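PDB 3CM0: adenylate kinase from Thermus thermophilus, which catalyses the reversible transfer of the terminal phosphate of ATP to AMP, giving two molecules of ADP and helping to balance the cell's adenine nucleotides. Local coordinates for residues A[108-113]-A[165-170]. Sequence-based numbering, arbitrary orientation.
Sequences GVVLVE and KRVDGL
Lys-165 N donates to Val-109 O at 2.8 Å, and from there the backbones zip together as parallel strands: Leu-111 N gives to Lys-165 O, Val-167 N to Leu-111 O, and Glu-113 N to Val-167 O. A fifth bond, from Gly-169 N to Glu-113 O at 2.8 Å, carries the pairing past the end of strand 164-168. Two CA-H...O contacts, Val-110 to Lys-165 O and Arg-166 to Leu-111 O, supplement the ladder.

The one charged pair across the strands lies on the face of Leu-111 and Arg-166. Glu-113 OE2 receives NH1 of Arg-166 at 2.8 Å, nearly along its own C-O axis and in the guanidinium plane, although the two flat groups are turned 53° apart. With CG beside the backbone N (chi1 -58°) and an extended chain beyond it, Glu-113 reaches back to Arg-166, whose NH2 also salt-bridges Glu-159 of helix 137-160. A glutamine in place of Glu-113 would probably keep at most a neutral hydrogen bond and leave Arg-166 NH1 without its charged mate. Leu-111 runs alongside the arginine, its CD2 3.7 Å from NH1.

In the P-loop kinase fold of the CORE domain, strand 104-113 lies between strand 4-10 and strand 164-168, which forms one edge of the sheet within this chain.

On the other face, Val-110 CG1 and Val-167 CG2 lie 4.2 Å apart, and both residues also touch helix 173-184. Farther along, Val-112 CG1 rests 3.7 Å from Gly-169 CA, where a CB would collide with it; the valine also touches Ala-15, a predicted ATP-binding residue. Next to that glycine, Asp-168 OD1 accepts Leu-170 N at 3.0 Å, closing an Asx turn.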
ATOM      1  N   GLY A 108       3.424 -12.252   2.892  1.00 14.45           N
ATOM      2  CA  GLY A 108       4.324 -11.750   1.865  1.00 12.79           C
ATOM      3  C   GLY A 108       4.118 -10.271   1.610  1.00 13.42           C
ATOM      4  O   GLY A 108       3.120  -9.690   2.025  1.00 12.06           O
ATOM      5  N   VAL A 109       5.118  -9.651   0.985  1.00  8.64           N
ATOM      6  CA  VAL A 109       5.055  -8.265   0.596  1.00  7.51           C
ATOM      7  C   VAL A 109       5.142  -8.362  -0.922  1.00 11.11           C
ATOM      8  O   VAL A 109       6.175  -8.700  -1.481  1.00 12.03           O
ATOM      9  CB  VAL A 109       6.273  -7.476   1.164  1.00  7.81           C
ATOM     10  CG1 VAL A 109       6.255  -6.057   0.687  1.00  9.15           C
ATOM     11  CG2 VAL A 109       6.139  -7.494   2.702  1.00  8.20           C
ATOM     12  N   VAL A 110       4.026  -8.099  -1.571  1.00 10.45           N
ATOM     13  CA  VAL A 110       3.943  -8.194  -3.030  1.00 11.66           C
ATOM     14  C   VAL A 110       4.540  -6.949  -3.675  1.00  9.30           C
ATOM     15  O   VAL A 110       4.127  -5.837  -3.373  1.00 12.10           O
ATOM     16  CB  VAL A 110       2.464  -8.330  -3.448  1.00 13.76           C
ATOM     17  CG1 VAL A 110       2.331  -8.340  -4.987  1.00 13.46           C
ATOM     18  CG2 VAL A 110       1.912  -9.587  -2.849  1.00 16.95           C
ATOM     19  N   LEU A 111       5.526  -7.144  -4.563  1.00 10.54           N
ATOM     20  CA  LEU A 111       6.126  -6.008  -5.263  1.00  9.56           C
ATOM     21  C   LEU A 111       5.807  -6.219  -6.737  1.00 10.87           C
ATOM     22  O   LEU A 111       6.378  -7.117  -7.373  1.00 10.26           O
ATOM     23  CB  LEU A 111       7.656  -5.976  -5.081  1.00  8.80           C
ATOM     24  CG  LEU A 111       8.344  -4.815  -5.849  1.00 13.16           C
ATOM     25  CD1 LEU A 111       7.976  -3.457  -5.237  1.00 14.07           C
ATOM     26  CD2 LEU A 111       9.892  -5.001  -5.714  1.00 13.97           C
ATOM     27  N   VAL A 112       4.878  -5.420  -7.258  1.00  9.93           N
ATOM     28  CA  VAL A 112       4.479  -5.547  -8.660  1.00 11.08           C
ATOM     29  C   VAL A 112       5.482  -4.802  -9.521  1.00 11.69           C
ATOM     30  O   VAL A 112       5.668  -3.597  -9.374  1.00 15.34           O
ATOM     31  CB  VAL A 112       3.063  -4.976  -8.878  1.00 15.44           C
ATOM     32  CG1 VAL A 112       2.610  -5.224 -10.339  1.00 19.17           C
ATOM     33  CG2 VAL A 112       2.083  -5.650  -7.885  1.00 18.21           C
ATOM     34  N   GLU A 113       6.097  -5.537 -10.461  1.00 13.12           N
ATOM     35  CA  GLU A 113       7.159  -4.975 -11.301  1.00 10.30           C
ATOM     36  C   GLU A 113       6.726  -4.891 -12.753  1.00 12.32           C
ATOM     37  O   GLU A 113       6.199  -5.861 -13.301  1.00 14.09           O
ATOM     38  CB  GLU A 113       8.396  -5.880 -11.199  1.00 15.05           C
ATOM     39  CG  GLU A 113       8.898  -6.048  -9.764  1.00 12.80           C
ATOM     40  CD  GLU A 113      10.169  -6.900  -9.678  1.00 20.28           C
ATOM     41  OE1 GLU A 113      10.336  -7.828 -10.508  1.00 23.00           O
ATOM     42  OE2 GLU A 113      10.971  -6.665  -8.762  1.00 27.08           O
ATOM     43  N   LYS A 165       7.912 -10.695  -2.323  1.00 13.60           N
ATOM     44  CA  LYS A 165       7.408 -11.529  -3.417  1.00 12.27           C
ATOM     45  C   LYS A 165       7.356 -10.627  -4.646  1.00 15.00           C
ATOM     46  O   LYS A 165       6.438  -9.810  -4.796  1.00 15.94           O
ATOM     47  CB  LYS A 165       5.973 -12.024  -3.108  1.00 13.92           C
ATOM     48  CG  LYS A 165       5.802 -12.689  -1.765  1.00 16.35           C
ATOM     49  CD  LYS A 165       6.562 -13.974  -1.712  1.00 19.47           C
ATOM     50  CE  LYS A 165       6.378 -14.670  -0.362  1.00 26.96           C
ATOM     51  NZ  LYS A 165       7.229 -15.908  -0.311  1.00 25.92           N
ATOM     52  N   ARG A 166       8.370 -10.743  -5.502  1.00 13.51           N
ATOM     53  CA  ARG A 166       8.427  -9.942  -6.714  1.00 13.52           C
ATOM     54  C   ARG A 166       7.527 -10.636  -7.708  1.00 12.40           C
ATOM     55  O   ARG A 166       7.642 -11.854  -7.947  1.00 16.52           O
ATOM     56  CB  ARG A 166       9.868  -9.884  -7.243  1.00 15.37           C
ATOM     57  CG  ARG A 166      10.823  -9.170  -6.302  1.00 17.39           C
ATOM     58  CD  ARG A 166      12.280  -9.396  -6.764  1.00 20.74           C
ATOM     59  NE  ARG A 166      13.248  -8.747  -5.892  1.00 18.64           N
ATOM     60  CZ  ARG A 166      13.582  -7.459  -5.938  1.00 23.19           C
ATOM     61  NH1 ARG A 166      13.032  -6.640  -6.826  1.00 22.42           N
ATOM     62  NH2 ARG A 166      14.493  -6.987  -5.081  1.00 23.17           N
ATOM     63  N   VAL A 167       6.640  -9.866  -8.321  1.00 10.07           N
ATOM     64  CA  VAL A 167       5.680 -10.415  -9.266  1.00  8.11           C
ATOM     65  C   VAL A 167       5.711  -9.655 -10.583  1.00 10.43           C
ATOM     66  O   VAL A 167       5.872  -8.431 -10.607  1.00 10.81           O
ATOM     67  CB  VAL A 167       4.241 -10.328  -8.667  1.00 15.30           C
ATOM     68  CG1 VAL A 167       3.204 -10.636  -9.731  1.00 20.54           C
ATOM     69  CG2 VAL A 167       4.121 -11.295  -7.451  1.00 12.24           C
ATOM     70  N   ASP A 168       5.545 -10.392 -11.680  1.00  9.80           N
ATOM     71  CA  ASP A 168       5.541  -9.761 -13.025  1.00  7.50           C
ATOM     72  C   ASP A 168       4.171  -9.104 -13.240  1.00  9.76           C
ATOM     73  O   ASP A 168       3.154  -9.779 -13.325  1.00 12.09           O
ATOM     74  CB  ASP A 168       5.823 -10.863 -14.050  1.00 13.88           C
ATOM     75  CG  ASP A 168       5.693 -10.401 -15.508  1.00 17.44           C
ATOM     76  OD1 ASP A 168       5.507  -9.194 -15.746  1.00 12.73           O
ATOM     77  OD2 ASP A 168       5.788 -11.278 -16.415  1.00 14.71           O
ATOM     78  N   GLY A 169       4.149  -7.778 -13.323  1.00 11.82           N
ATOM     79  CA  GLY A 169       2.882  -7.072 -13.476  1.00 14.35           C
ATOM     80  C   GLY A 169       2.408  -6.793 -14.888  1.00 15.78           C
ATOM     81  O   GLY A 169       1.432  -6.057 -15.098  1.00 13.06           O
ATOM     82  N   LEU A 170       3.102  -7.368 -15.862  1.00 15.75           N
ATOM     83  CA  LEU A 170       2.698  -7.209 -17.265  1.00 18.99           C
ATOM     84  C   LEU A 170       1.731  -8.358 -17.538  1.00 19.95           C
ATOM     85  O   LEU A 170       1.929  -9.464 -17.045  1.00 28.40           O
ATOM     86  CB  LEU A 170       3.907  -7.339 -18.199  1.00 17.28           C
ATOM     87  CG  LEU A 170       4.692  -6.088 -18.546  1.00 23.60           C
ATOM     88  CD1 LEU A 170       5.662  -6.453 -19.681  1.00 19.86           C
ATOM     89  CD2 LEU A 170       3.730  -4.949 -18.997  1.00 23.56           C
TER